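Local coordinates for protein pectate lyase/Amb allergen (Acidovorax citrulli, PDB 4HWV) that probably cleaves pectate, a plant cell-wall polysaccharide, by calcium-dependent lyase action, as in other secreted enzymes of polysaccharide lyase family 1, at residues R84-L89 with K177-N182; A205-P210 with N223-L228; V324-N329 with G344-Y349. All blocks are in the same frame, centred on the assembly; numbering follows the deposited sequence.

Contact 1: R84-L89 with K177-N182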
ATOM      1  N   ARG A  84       2.582  20.355  -8.164  1.00  5.20           N
ATOM      2  CA  ARG A  84       3.988  19.981  -8.104  1.00  5.75           C
ATOM      3  C   ARG A  84       4.210  18.977  -6.993  1.00  6.16           C
ATOM      4  O   ARG A  84       4.123  19.316  -5.814  1.00  6.65           O
ATOM      5  CB  ARG A  84       4.903  21.198  -7.891  1.00  6.91           C
ATOM      6  CG  ARG A  84       6.381  20.836  -8.017  1.00  8.29           C
ATOM      7  CD  ARG A  84       7.369  21.961  -7.706  1.00 10.21           C
ATOM      8  NE  ARG A  84       7.262  23.136  -8.560  1.00 11.81           N
ATOM      9  CZ  ARG A  84       7.684  23.190  -9.819  1.00 13.20           C
ATOM     10  NH1 ARG A  84       8.193  22.109 -10.403  1.00 13.94           N
ATOM     11  NH2 ARG A  84       7.578  24.319 -10.503  1.00 13.79           N
ATOM     12  N   GLY A  85       4.510  17.744  -7.372  1.00  5.55           N
ATOM     13  CA  GLY A  85       4.775  16.708  -6.386  1.00  4.53           C
ATOM     14  C   GLY A  85       3.519  16.228  -5.677  1.00  4.26           C
ATOM     15  O   GLY A  85       2.429  16.150  -6.275  1.00  4.76           O
ATOM     16  N   THR A  86       3.678  15.885  -4.404  1.00  4.78           N
ATOM     17  CA  THR A  86       2.610  15.256  -3.639  1.00  5.28           C
ATOM     18  C   THR A  86       1.946  16.222  -2.664  1.00  5.44           C
ATOM     19  O   THR A  86       2.621  16.869  -1.868  1.00  7.26           O
ATOM     20  CB  THR A  86       3.151  14.084  -2.823  1.00  6.32           C
ATOM     21  OG1 THR A  86       3.587  13.051  -3.715  1.00  7.31           O
ATOM     22  CG2 THR A  86       2.073  13.549  -1.867  1.00  7.45           C
ATOM     23  N   ILE A  87       0.615  16.291  -2.716  1.00  4.89           N
ATOM     24  CA  ILE A  87      -0.167  17.069  -1.768  1.00  4.18           C
ATOM     25  C   ILE A  87      -0.974  16.119  -0.886  1.00  4.16           C
ATOM     26  O   ILE A  87      -1.853  15.410  -1.368  1.00  5.23           O
ATOM     27  CB  ILE A  87      -1.096  18.060  -2.495  1.00  5.36           C
ATOM     28  CG1 ILE A  87      -0.230  19.050  -3.283  1.00  6.36           C
ATOM     29  CG2 ILE A  87      -2.025  18.764  -1.491  1.00  6.42           C
ATOM     30  CD1 ILE A  87      -0.992  20.133  -4.004  1.00  7.17           C
ATOM     31  N   ASP A  88      -0.655  16.113   0.401  1.00  3.69           N
ATOM     32  CA  ASP A  88      -1.375  15.324   1.386  1.00  3.90           C
ATOM     33  C   ASP A  88      -2.498  16.197   1.925  1.00  4.13           C
ATOM     34  O   ASP A  88      -2.260  17.253   2.519  1.00  4.21           O
ATOM     35  CB  ASP A  88      -0.410  14.962   2.521  1.00  3.78           C
ATOM     36  CG  ASP A  88      -1.006  13.990   3.537  1.00  5.04           C
ATOM     37  OD1 ASP A  88      -2.188  13.607   3.405  1.00  4.94           O
ATOM     38  OD2 ASP A  88      -0.280  13.636   4.485  1.00  7.10           O
ATOM     39  N   LEU A  89      -3.736  15.742   1.741  1.00  3.43           N
ATOM     40  CA  LEU A  89      -4.887  16.509   2.210  1.00  3.79           C
ATOM     41  C   LEU A  89      -5.241  16.270   3.673  1.00  3.89           C
ATOM     42  O   LEU A  89      -6.011  17.042   4.235  1.00  4.36           O
ATOM     43  CB  LEU A  89      -6.121  16.246   1.334  1.00  4.26           C
ATOM     44  CG  LEU A  89      -5.978  16.677  -0.134  1.00  4.46           C
ATOM     45  CD1 LEU A  89      -7.236  16.301  -0.898  1.00  4.51           C
ATOM     46  CD2 LEU A  89      -5.665  18.186  -0.246  1.00  5.34           C
ATOM     47  N   LYS A 177       0.704  14.129  -7.261  1.00  4.06           N
ATOM     48  CA  LYS A 177      -0.214  13.311  -6.470  1.00  4.11           C
ATOM     49  C   LYS A 177      -1.067  14.152  -5.540  1.00  3.82           C
ATOM     50  O   LYS A 177      -0.604  15.170  -4.999  1.00  4.38           O
ATOM     51  CB  LYS A 177       0.541  12.302  -5.604  1.00  5.67           C
ATOM     52  CG  LYS A 177       1.430  11.324  -6.354  1.00  7.43           C
ATOM     53  CD  LYS A 177       1.868  10.173  -5.433  1.00  9.93           C
ATOM     54  CE  LYS A 177       2.493   9.033  -6.195  1.00 12.63           C
ATOM     55  NZ  LYS A 177       2.595   7.852  -5.280  1.00 14.41           N
ATOM     56  N   ILE A 178      -2.308  13.711  -5.326  1.00  3.54           N
ATOM     57  CA  ILE A 178      -3.150  14.273  -4.265  1.00  3.85           C
ATOM     58  C   ILE A 178      -3.629  13.090  -3.432  1.00  3.67           C
ATOM     59  O   ILE A 178      -4.233  12.144  -3.969  1.00  4.88           O
ATOM     60  CB  ILE A 178      -4.333  15.058  -4.857  1.00  4.06           C
ATOM     61  CG1 ILE A 178      -3.805  16.268  -5.645  1.00  4.37           C
ATOM     62  CG2 ILE A 178      -5.283  15.496  -3.739  1.00  5.29           C
ATOM     63  CD1 ILE A 178      -4.896  17.101  -6.305  1.00  6.01           C
ATOM     64  N   LEU A 179      -3.300  13.113  -2.144  1.00  3.37           N
ATOM     65  CA  LEU A 179      -3.575  11.979  -1.252  1.00  3.63           C
ATOM     66  C   LEU A 179      -4.570  12.309  -0.163  1.00  3.41           C
ATOM     67  O   LEU A 179      -4.596  13.414   0.354  1.00  3.90           O
ATOM     68  CB  LEU A 179      -2.310  11.549  -0.512  1.00  4.56           C
ATOM     69  CG  LEU A 179      -0.996  11.434  -1.277  1.00  5.53           C
ATOM     70  CD1 LEU A 179       0.120  11.093  -0.296  1.00  6.66           C
ATOM     71  CD2 LEU A 179      -1.080  10.389  -2.380  1.00  6.59           C
ATOM     72  N   HIS A 180      -5.356  11.308   0.216  1.00  2.79           N
ATOM     73  CA  HIS A 180      -6.032  11.300   1.509  1.00  2.77           C
ATOM     74  C   HIS A 180      -7.189  12.281   1.646  1.00  3.05           C
ATOM     75  O   HIS A 180      -7.571  12.639   2.768  1.00  4.72           O
ATOM     76  CB  HIS A 180      -5.019  11.526   2.643  1.00  3.11           C
ATOM     77  CG  HIS A 180      -3.872  10.567   2.618  1.00  3.54           C
ATOM     78  ND1 HIS A 180      -2.593  10.928   2.980  1.00  4.11           N
ATOM     79  CD2 HIS A 180      -3.808   9.270   2.232  1.00  3.55           C
ATOM     80  CE1 HIS A 180      -1.786   9.888   2.833  1.00  4.74           C
ATOM     81  NE2 HIS A 180      -2.501   8.865   2.381  1.00  4.59           N
ATOM     82  N   GLY A 181      -7.774  12.702   0.531  1.00  3.37           N
ATOM     83  CA  GLY A 181      -8.945  13.552   0.631  1.00  3.81           C
ATOM     84  C   GLY A 181      -9.829  13.523  -0.583  1.00  3.90           C
ATOM     85  O   GLY A 181      -9.708  12.662  -1.456  1.00  4.17           O
ATOM     86  N   ASN A 182     -10.724  14.500  -0.617  1.00  3.51           N
ATOM     87  CA  ASN A 182     -11.925  14.425  -1.436  1.00  3.84           C
ATOM     88  C   ASN A 182     -12.120  15.767  -2.100  1.00  4.13           C
ATOM     89  O   ASN A 182     -12.492  16.737  -1.425  1.00  5.00           O
ATOM     90  CB  ASN A 182     -13.086  14.112  -0.470  1.00  4.08           C
ATOM     91  CG  ASN A 182     -14.403  13.741  -1.150  1.00  4.62           C
ATOM     92  OD1 ASN A 182     -14.727  14.117  -2.316  1.00  7.26           O
ATOM     93  ND2 ASN A 182     -15.222  13.036  -0.387  1.00  3.55           N
TER
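With chi1 at -173°, Asp-88 swings its carboxylate along the strand toward His-180, where chi1 of -54° sets the ring near that carboxylate and chi2 of 145° turns ND1 to it. The two side chains sit at the end of a parallel ladder between strands 86-88 and 177-179, neighbouring coils of the right-handed parallel beta-helix of this family. Four backbone bonds zip the rungs together: Lys-177 N to Gly-85 O, Ile-87 N to Lys-177 O, Leu-179 N to Ile-87 O and Leu-89 N to Leu-179 O. On the face bearing Thr-86 and Leu-179, Thr-86 CG2 packs 3.5 Å from Leu-179 CD1. Lys-177 runs beside Thr-86, its aliphatic chain passing OG1, before NZ leaves for a salt bridge with Glu-203 on the next strand. On the face of Ile-87 and Ile-178, Ile-178 CG2 meets Leu-89 CD1, which comes in from just past the strand end, at 3.5 Å; Leu-89 CD1 also lies 3.6 Å from Gly-181 CA. Ser-360 of the second subunit packs on Thr-86 and Asp-88. Asp-88 OD1 also accepts from Asn-90 N, and His-180 ND1 donates to that same OD1 at 2.7 Å, within the imidazole plane but from above the carboxylate plane.

Contact 2: A205-P210 with N223-L228; sequences AFDDFP and NSEYDL. With CA (calcium ion), chain C.
Asp-207 supplies the polar bonds that tie loop 205-210 to loop 223-228, beside the calcium site of this beta-helix. Its OD2 accepts from Glu-225 N (2.9 Å, angle at H 139°) through the anti lone pair. Asp-207 OD1 accepts from Phe-209 N at 2.8 Å, forming an Asx turn, and takes a second hydrogen bond from a water that in turn receives one from Tyr-226 OH. Van der Waals contacts follow along the two loops. Asp-207 CG lies 3.5 Å from Tyr-226 CE2, the two side chains crossing at about a right angle, while Asp-207 CB rests against Ser-224 OG, a hydroxyl bonded to Gln-275 O. Pro-210 CB comes up to the same OG. Farther along, Ala-205 CB packs 3.7 Å from Leu-228 CD2. At the metal, Asp-227 holds the calcium ion with both oxygens, OD1 at 2.2 Å and OD2 at 2.4 Å, and Asp-278 and Asp-282 join it; OD2 is also hydrogen-bonded to Ser-230 OG. Glu-225 O receives a hydrogen bond from one of the three waters on the ion. With both carboxylate oxygens engaged, Asp-207 should resist rotation, and its bond to Glu-225 N probably steadies the backbone two residues ahead of the metal ligand.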
ATOM      1  N   ALA A 205      -8.579   7.972  -0.332  1.00  2.50           N
ATOM      2  CA  ALA A 205      -9.465   8.857   0.420  1.00  3.31           C
ATOM      3  C   ALA A 205      -9.989   8.057   1.606  1.00  4.00           C
ATOM      4  O   ALA A 205     -10.986   7.345   1.500  1.00  5.32           O
ATOM      5  CB  ALA A 205     -10.603   9.353  -0.467  1.00  4.38           C
ATOM      6  N   PHE A 206      -9.272   8.155   2.717  1.00  3.53           N
ATOM      7  CA  PHE A 206      -9.422   7.240   3.853  1.00  3.14           C
ATOM      8  C   PHE A 206     -10.182   7.925   4.980  1.00  3.13           C
ATOM      9  O   PHE A 206      -9.847   9.037   5.409  1.00  4.80           O
ATOM     10  CB  PHE A 206      -8.018   6.865   4.336  1.00  3.31           C
ATOM     11  CG  PHE A 206      -7.970   5.720   5.317  1.00  3.15           C
ATOM     12  CD1 PHE A 206      -7.722   4.420   4.876  1.00  3.99           C
ATOM     13  CD2 PHE A 206      -8.143   5.952   6.688  1.00  3.61           C
ATOM     14  CE1 PHE A 206      -7.641   3.360   5.777  1.00  3.89           C
ATOM     15  CE2 PHE A 206      -8.062   4.897   7.606  1.00  3.90           C
ATOM     16  CZ  PHE A 206      -7.813   3.594   7.149  1.00  4.10           C
ATOM     17  N   ASP A 207     -11.217   7.257   5.462  1.00  3.11           N
ATOM     18  CA  ASP A 207     -12.043   7.764   6.555  1.00  3.01           C
ATOM     19  C   ASP A 207     -11.593   7.053   7.821  1.00  3.18           C
ATOM     20  O   ASP A 207     -11.735   5.834   7.947  1.00  3.73           O
ATOM     21  CB  ASP A 207     -13.507   7.438   6.224  1.00  3.95           C
ATOM     22  CG  ASP A 207     -14.499   8.043   7.184  1.00  3.86           C
ATOM     23  OD1 ASP A 207     -14.152   8.337   8.352  1.00  4.13           O
ATOM     24  OD2 ASP A 207     -15.666   8.222   6.756  1.00  4.28           O
ATOM     25  N   ASP A 208     -11.035   7.817   8.755  1.00  3.31           N
ATOM     26  CA  ASP A 208     -10.583   7.252  10.017  1.00  3.54           C
ATOM     27  C   ASP A 208     -11.694   6.953  11.004  1.00  3.97           C
ATOM     28  O   ASP A 208     -11.422   6.364  12.046  1.00  5.24           O
ATOM     29  CB  ASP A 208      -9.566   8.183  10.654  1.00  4.29           C
ATOM     30  CG  ASP A 208      -8.211   8.016  10.034  1.00  4.74           C
ATOM     31  OD1 ASP A 208      -7.610   6.929  10.203  1.00  5.96           O
ATOM     32  OD2 ASP A 208      -7.747   8.949   9.374  1.00  5.34           O
ATOM     33  N   PHE A 209     -12.925   7.346  10.660  1.00  4.21           N
ATOM     34  CA  PHE A 209     -14.064   7.204  11.574  1.00  4.67           C
ATOM     35  C   PHE A 209     -15.281   6.613  10.867  1.00  4.53           C
ATOM     36  O   PHE A 209     -16.355   7.218  10.848  1.00  5.13           O
ATOM     37  CB  PHE A 209     -14.360   8.556  12.236  1.00  5.23           C
ATOM     38  CG  PHE A 209     -13.201   9.043  13.055  1.00  4.02           C
ATOM     39  CD1 PHE A 209     -12.964   8.494  14.317  1.00  4.88           C
ATOM     40  CD2 PHE A 209     -12.308   9.983  12.547  1.00  4.42           C
ATOM     41  CE1 PHE A 209     -11.859   8.873  15.053  1.00  4.92           C
ATOM     42  CE2 PHE A 209     -11.197  10.365  13.290  1.00  5.16           C
ATOM     43  CZ  PHE A 209     -10.974   9.805  14.545  1.00  5.24           C
ATOM     44  N   PRO A 210     -15.127   5.408  10.288  1.00  4.00           N
ATOM     45  CA  PRO A 210     -16.289   4.772   9.655  1.00  4.40           C
ATOM     46  C   PRO A 210     -17.392   4.525  10.674  1.00  4.53           C
ATOM     47  O   PRO A 210     -17.117   4.310  11.864  1.00  5.15           O
ATOM     48  CB  PRO A 210     -15.720   3.444   9.141  1.00  5.54           C
ATOM     49  CG  PRO A 210     -14.578   3.174  10.054  1.00  6.30           C
ATOM     50  CD  PRO A 210     -13.965   4.504  10.346  1.00  5.17           C
ATOM     51  N   ASN A 223     -19.649   1.969   6.964  1.00  5.67           N
ATOM     52  CA  ASN A 223     -19.622   2.890   5.836  1.00  6.52           C
ATOM     53  C   ASN A 223     -18.731   4.071   6.121  1.00  5.67           C
ATOM     54  O   ASN A 223     -18.684   4.571   7.256  1.00  6.33           O
ATOM     55  CB  ASN A 223     -21.019   3.412   5.508  1.00  8.98           C
ATOM     56  CG  ASN A 223     -21.962   2.305   5.053  1.00 10.96           C
ATOM     57  OD1 ASN A 223     -21.740   1.647   4.024  1.00 12.92           O
ATOM     58  ND2 ASN A 223     -23.032   2.111   5.792  1.00 11.57           N
ATOM     59  N   SER A 224     -18.074   4.543   5.060  1.00  4.81           N
ATOM     60  CA  SER A 224     -17.206   5.711   5.101  1.00  4.81           C
ATOM     61  C   SER A 224     -17.694   6.774   4.133  1.00  5.05           C
ATOM     62  O   SER A 224     -18.562   6.525   3.287  1.00  6.29           O
ATOM     63  CB  SER A 224     -15.768   5.302   4.799  1.00  4.76           C
ATOM     64  OG  SER A 224     -15.176   4.691   5.934  1.00  5.27           O
ATOM     65  N   GLU A 225     -17.138   7.968   4.265  1.00  4.07           N
ATOM     66  CA  GLU A 225     -17.733   9.153   3.667  1.00  5.07           C
ATOM     67  C   GLU A 225     -16.953   9.815   2.535  1.00  5.20           C
ATOM     68  O   GLU A 225     -17.495  10.709   1.877  1.00  5.62           O
ATOM     69  CB  GLU A 225     -17.968  10.192   4.770  1.00  7.08           C
ATOM     70  CG  GLU A 225     -18.994   9.752   5.805  1.00 10.44           C
ATOM     71  CD  GLU A 225     -20.375   9.630   5.214  1.00 14.29           C
ATOM     72  OE1 GLU A 225     -20.768  10.584   4.518  1.00 15.57           O
ATOM     73  OE2 GLU A 225     -21.061   8.591   5.448  1.00 16.68           O
ATOM     74  N   TYR A 226     -15.700   9.426   2.305  1.00  3.97           N
ATOM     75  CA  TYR A 226     -14.857  10.217   1.392  1.00  3.84           C
ATOM     76  C   TYR A 226     -14.567   9.527   0.081  1.00  4.09           C
ATOM     77  O   TYR A 226     -14.109   8.372   0.053  1.00  5.35           O
ATOM     78  CB  TYR A 226     -13.545  10.662   2.077  1.00  4.08           C
ATOM     79  CG  TYR A 226     -13.808  11.220   3.443  1.00  3.68           C
ATOM     80  CD1 TYR A 226     -14.736  12.228   3.632  1.00  4.15           C
ATOM     81  CD2 TYR A 226     -13.184  10.696   4.560  1.00  4.11           C
ATOM     82  CE1 TYR A 226     -15.038  12.711   4.887  1.00  4.46           C
ATOM     83  CE2 TYR A 226     -13.474  11.150   5.824  1.00  4.50           C
ATOM     84  CZ  TYR A 226     -14.397  12.169   5.994  1.00  4.68           C
ATOM     85  OH  TYR A 226     -14.727  12.617   7.249  1.00  6.01           O
ATOM     86  N   ASP A 227     -14.872  10.233  -1.006  1.00  3.81           N
ATOM     87  CA  ASP A 227     -14.483   9.822  -2.355  1.00  3.73           C
ATOM     88  C   ASP A 227     -13.197  10.539  -2.716  1.00  3.62           C
ATOM     89  O   ASP A 227     -12.823  11.499  -2.062  1.00  4.81           O
ATOM     90  CB  ASP A 227     -15.528  10.310  -3.363  1.00  4.56           C
ATOM     91  CG  ASP A 227     -16.929   9.840  -3.039  1.00  6.12           C
ATOM     92  OD1 ASP A 227     -17.086   8.731  -2.490  1.00  6.47           O
ATOM     93  OD2 ASP A 227     -17.887  10.583  -3.356  1.00  7.36           O
ATOM     94  N   LEU A 228     -12.512  10.120  -3.774  1.00  3.20           N
ATOM     95  CA  LEU A 228     -11.422  10.952  -4.271  1.00  3.32           C
ATOM     96  C   LEU A 228     -11.981  12.202  -4.968  1.00  3.02           C
ATOM     97  O   LEU A 228     -11.427  13.295  -4.815  1.00  3.88           O
ATOM     98  CB  LEU A 228     -10.465  10.152  -5.161  1.00  3.60           C
ATOM     99  CG  LEU A 228      -9.648   9.147  -4.318  1.00  3.85           C
ATOM    100  CD1 LEU A 228      -9.036   8.063  -5.196  1.00  4.38           C
ATOM    101  CD2 LEU A 228      -8.559   9.864  -3.516  1.00  5.10           C
TER
HETATM  102 CA    CA C 601     -19.279   8.953  -2.358  0.80 11.70          CA
HETATM  103  O   HOH W   1     -13.923  10.901   9.161  1.00  4.91           O
HETATM  104  O   HOH W   2     -19.263  10.515  -0.221  1.00 17.81           O
HETATM  105  O   HOH W   3     -21.754   8.499  -1.509  1.00 42.90           O
HETATM  106  O   HOH W   4     -21.192  10.675  -3.103  1.00 24.34           O

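Contact 3: V324-N329 with G344-Y349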
ATOM      1  N   VAL A 324     -23.134  11.017 -17.959  1.00  3.61           N
ATOM      2  CA  VAL A 324     -21.722  10.705 -17.747  1.00  3.70           C
ATOM      3  C   VAL A 324     -21.222   9.819 -18.888  1.00  3.27           C
ATOM      4  O   VAL A 324     -21.911   8.871 -19.309  1.00  4.74           O
ATOM      5  CB  VAL A 324     -21.493   9.950 -16.409  1.00  4.21           C
ATOM      6  CG1 VAL A 324     -20.007   9.756 -16.153  1.00  5.16           C
ATOM      7  CG2 VAL A 324     -22.130  10.702 -15.260  1.00  5.22           C
ATOM      8  N   THR A 325     -20.036  10.141 -19.406  1.00  3.91           N
ATOM      9  CA  THR A 325     -19.359   9.307 -20.392  1.00  3.80           C
ATOM     10  C   THR A 325     -18.065   8.763 -19.799  1.00  3.60           C
ATOM     11  O   THR A 325     -17.270   9.528 -19.243  1.00  4.92           O
ATOM     12  CB  THR A 325     -18.984  10.134 -21.624  1.00  4.25           C
ATOM     13  OG1 THR A 325     -20.161  10.758 -22.175  1.00  4.23           O
ATOM     14  CG2 THR A 325     -18.299   9.257 -22.664  1.00  4.85           C
ATOM     15  N   PHE A 326     -17.855   7.458 -19.923  1.00  3.50           N
ATOM     16  CA  PHE A 326     -16.576   6.818 -19.557  1.00  3.39           C
ATOM     17  C   PHE A 326     -15.966   6.231 -20.826  1.00  3.55           C
ATOM     18  O   PHE A 326     -16.572   5.357 -21.448  1.00  4.76           O
ATOM     19  CB  PHE A 326     -16.778   5.602 -18.629  1.00  4.50           C
ATOM     20  CG  PHE A 326     -17.235   5.915 -17.228  1.00  4.55           C
ATOM     21  CD1 PHE A 326     -18.592   6.092 -16.941  1.00  4.95           C
ATOM     22  CD2 PHE A 326     -16.315   5.922 -16.183  1.00  4.36           C
ATOM     23  CE1 PHE A 326     -19.029   6.297 -15.633  1.00  5.71           C
ATOM     24  CE2 PHE A 326     -16.745   6.130 -14.866  1.00  4.91           C
ATOM     25  CZ  PHE A 326     -18.112   6.314 -14.594  1.00  5.22           C
ATOM     26  N   HIS A 327     -14.753   6.645 -21.190  1.00  3.25           N
ATOM     27  CA  HIS A 327     -14.091   5.989 -22.307  1.00  3.69           C
ATOM     28  C   HIS A 327     -12.581   5.964 -22.165  1.00  3.57           C
ATOM     29  O   HIS A 327     -11.977   6.886 -21.607  1.00  3.96           O
ATOM     30  CB  HIS A 327     -14.520   6.568 -23.681  1.00  4.37           C
ATOM     31  CG  HIS A 327     -13.982   7.927 -23.996  1.00  4.69           C
ATOM     32  ND1 HIS A 327     -12.751   8.122 -24.586  1.00  5.07           N
ATOM     33  CD2 HIS A 327     -14.533   9.155 -23.859  1.00  5.01           C
ATOM     34  CE1 HIS A 327     -12.568   9.416 -24.803  1.00  5.50           C
ATOM     35  NE2 HIS A 327     -13.633  10.067 -24.364  1.00  5.65           N
ATOM     36  N   GLY A 328     -11.983   4.893 -22.680  1.00  3.63           N
ATOM     37  CA  GLY A 328     -10.539   4.765 -22.701  1.00  3.81           C
ATOM     38  C   GLY A 328      -9.927   4.492 -21.346  1.00  3.65           C
ATOM     39  O   GLY A 328      -8.720   4.629 -21.165  1.00  4.13           O
ATOM     40  N   ASN A 329     -10.748   4.102 -20.370  1.00  3.35           N
ATOM     41  CA  ASN A 329     -10.225   3.878 -19.029  1.00  3.95           C
ATOM     42  C   ASN A 329      -9.780   2.444 -18.821  1.00  4.12           C
ATOM     43  O   ASN A 329     -10.300   1.515 -19.461  1.00  4.92           O
ATOM     44  CB  ASN A 329     -11.280   4.227 -17.970  1.00  4.83           C
ATOM     45  CG  ASN A 329     -11.782   5.660 -18.093  1.00  3.78           C
ATOM     46  OD1 ASN A 329     -11.056   6.610 -17.808  1.00  4.27           O
ATOM     47  ND2 ASN A 329     -13.033   5.818 -18.520  1.00  3.89           N
ATOM     48  N   GLY A 344     -29.298   8.422 -14.719  1.00  6.63           N
ATOM     49  CA  GLY A 344     -28.555   9.109 -15.765  1.00  7.27           C
ATOM     50  C   GLY A 344     -28.453   8.370 -17.091  1.00  7.12           C
ATOM     51  O   GLY A 344     -28.662   7.151 -17.173  1.00  8.23           O
ATOM     52  N   MET A 345     -28.127   9.124 -18.138  1.00  7.18           N
ATOM     53  CA  MET A 345     -27.783   8.575 -19.452  1.00  6.75           C
ATOM     54  C   MET A 345     -26.272   8.416 -19.496  1.00  5.78           C
ATOM     55  O   MET A 345     -25.537   9.396 -19.610  1.00  5.94           O
ATOM     56  CB  MET A 345     -28.291   9.501 -20.556  1.00  8.02           C
ATOM     57  CG  MET A 345     -29.815   9.670 -20.463  1.00 10.41           C
ATOM     58  SD  MET A 345     -30.453  11.138 -21.283  1.00 12.92           S
ATOM     59  CE  MET A 345     -30.227  10.559 -22.922  1.00 12.99           C
ATOM     60  N   VAL A 346     -25.811   7.182 -19.342  1.00  4.83           N
ATOM     61  CA  VAL A 346     -24.388   6.910 -19.142  1.00  4.76           C
ATOM     62  C   VAL A 346     -23.845   6.032 -20.270  1.00  4.60           C
ATOM     63  O   VAL A 346     -24.393   4.967 -20.575  1.00  5.94           O
ATOM     64  CB  VAL A 346     -24.149   6.250 -17.780  1.00  4.90           C
ATOM     65  CG1 VAL A 346     -22.691   5.841 -17.595  1.00  5.63           C
ATOM     66  CG2 VAL A 346     -24.577   7.206 -16.673  1.00  6.21           C
ATOM     67  N   HIS A 347     -22.786   6.525 -20.911  1.00  4.28           N
ATOM     68  CA  HIS A 347     -22.162   5.874 -22.049  1.00  3.83           C
ATOM     69  C   HIS A 347     -20.803   5.344 -21.611  1.00  4.35           C
ATOM     70  O   HIS A 347     -19.982   6.115 -21.120  1.00  5.21           O
ATOM     71  CB  HIS A 347     -22.019   6.928 -23.160  1.00  4.36           C
ATOM     72  CG  HIS A 347     -21.473   6.423 -24.459  1.00  4.07           C
ATOM     73  ND1 HIS A 347     -20.919   7.284 -25.383  1.00  4.78           N
ATOM     74  CD2 HIS A 347     -21.435   5.188 -25.022  1.00  5.26           C
ATOM     75  CE1 HIS A 347     -20.572   6.612 -26.463  1.00  5.14           C
ATOM     76  NE2 HIS A 347     -20.859   5.333 -26.269  1.00  5.43           N
ATOM     77  N   LEU A 348     -20.572   4.044 -21.779  1.00  4.09           N
ATOM     78  CA  LEU A 348     -19.255   3.459 -21.471  1.00  4.50           C
ATOM     79  C   LEU A 348     -18.746   2.837 -22.755  1.00  4.33           C
ATOM     80  O   LEU A 348     -19.350   1.900 -23.269  1.00  4.90           O
ATOM     81  CB  LEU A 348     -19.341   2.366 -20.392  1.00  6.21           C
ATOM     82  CG  LEU A 348     -19.938   2.834 -19.059  1.00  6.82           C
ATOM     83  CD1 LEU A 348     -21.407   2.434 -18.956  1.00  7.34           C
ATOM     84  CD2 LEU A 348     -19.120   2.328 -17.869  1.00  7.25           C
ATOM     85  N   TYR A 349     -17.667   3.383 -23.301  1.00  4.41           N
ATOM     86  CA  TYR A 349     -17.104   2.807 -24.509  1.00  5.02           C
ATOM     87  C   TYR A 349     -15.592   2.673 -24.463  1.00  4.72           C
ATOM     88  O   TYR A 349     -14.908   3.499 -23.877  1.00  5.08           O
ATOM     89  CB  TYR A 349     -17.554   3.560 -25.778  1.00  5.91           C
ATOM     90  CG  TYR A 349     -17.033   4.969 -26.015  1.00  6.73           C
ATOM     91  CD1 TYR A 349     -17.669   6.081 -25.462  1.00  6.90           C
ATOM     92  CD2 TYR A 349     -15.943   5.200 -26.859  1.00  7.50           C
ATOM     93  CE1 TYR A 349     -17.221   7.368 -25.739  1.00  8.55           C
ATOM     94  CE2 TYR A 349     -15.487   6.485 -27.118  1.00  8.59           C
ATOM     95  CZ  TYR A 349     -16.129   7.555 -26.561  1.00  8.97           C
ATOM     96  OH  TYR A 349     -15.671   8.840 -26.822  1.00 11.30           O
TER
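His-327 lays its CB almost squarely over the Tyr-349 ring, 3.3 Å from the centroid and 8° off the normal, a CH-pi contact. Beyond CB the imidazole runs nearly parallel to the phenol, planes 15° apart, but slid outward so that the rings barely overlap; Tyr-349 OH ends up over one imidazole face, 3.2 Å from His-327 CD2. Both residues make this possible by placing CG between backbone N and carbonyl carbon (chi1 near +70° in each), which leaves the two side chains side by side, pointing the same way. Thr-325 CG2 touches Tyr-349 CE1 at 3.8 Å. On the face of Phe-326 and Leu-348 the contacts are apolar: Phe-326 CD1 meets Leu-348 CD2 at 3.9 Å, and Val-346 CG1 approaches that phenyl ring at its edge.

Between these two faces runs the in-register parallel pairing of strands 324-327 and 345-349, consecutive coils of the right-handed beta-helix, their axes 4.7 Å apart. Three good backbone bonds hold the middle: His-347 N to Val-324 O, Phe-326 N to His-347 O and Tyr-349 N to Phe-326 O. The end bonds, Val-324 N to Met-345 O and Gly-328 N to Tyr-349 O, are weak.

Outward, Tyr-460 OH bonds both Thr-325 OG1 and His-347 ND1, while Glu-380 takes up His-347 NE2. Thr-24 OG1 is hydrogen-bonded to His-327 NE2, which should restrain the turn of the imidazole over Tyr-349. Strands 290-293 and 376-387 flank the pair, and Asn-351 ND2 adds a hydrogen bond to Phe-326 O.

Contacts 1 and 3 both join neighbouring coils of the beta-helix by parallel strand pairing, but lie on opposite sides of the chain's centre, their centres 26 Å apart. Contact 3 is buried and rich in aromatic packing; contact 1 is only partly buried, ends in a histidine–carboxylate bond and has the second subunit against it. Contact 2, also buried, has no strand pairing between its segments: it joins two loops through a carboxylate and a bridging water, and one of them carries a calcium ligand. It adjoins contact 1 directly, Gly-181 O packing on Ala-205 CB and Leu-228 CD2, whereas contact 3 stays about 12 Å from contact 2 between nearest atoms.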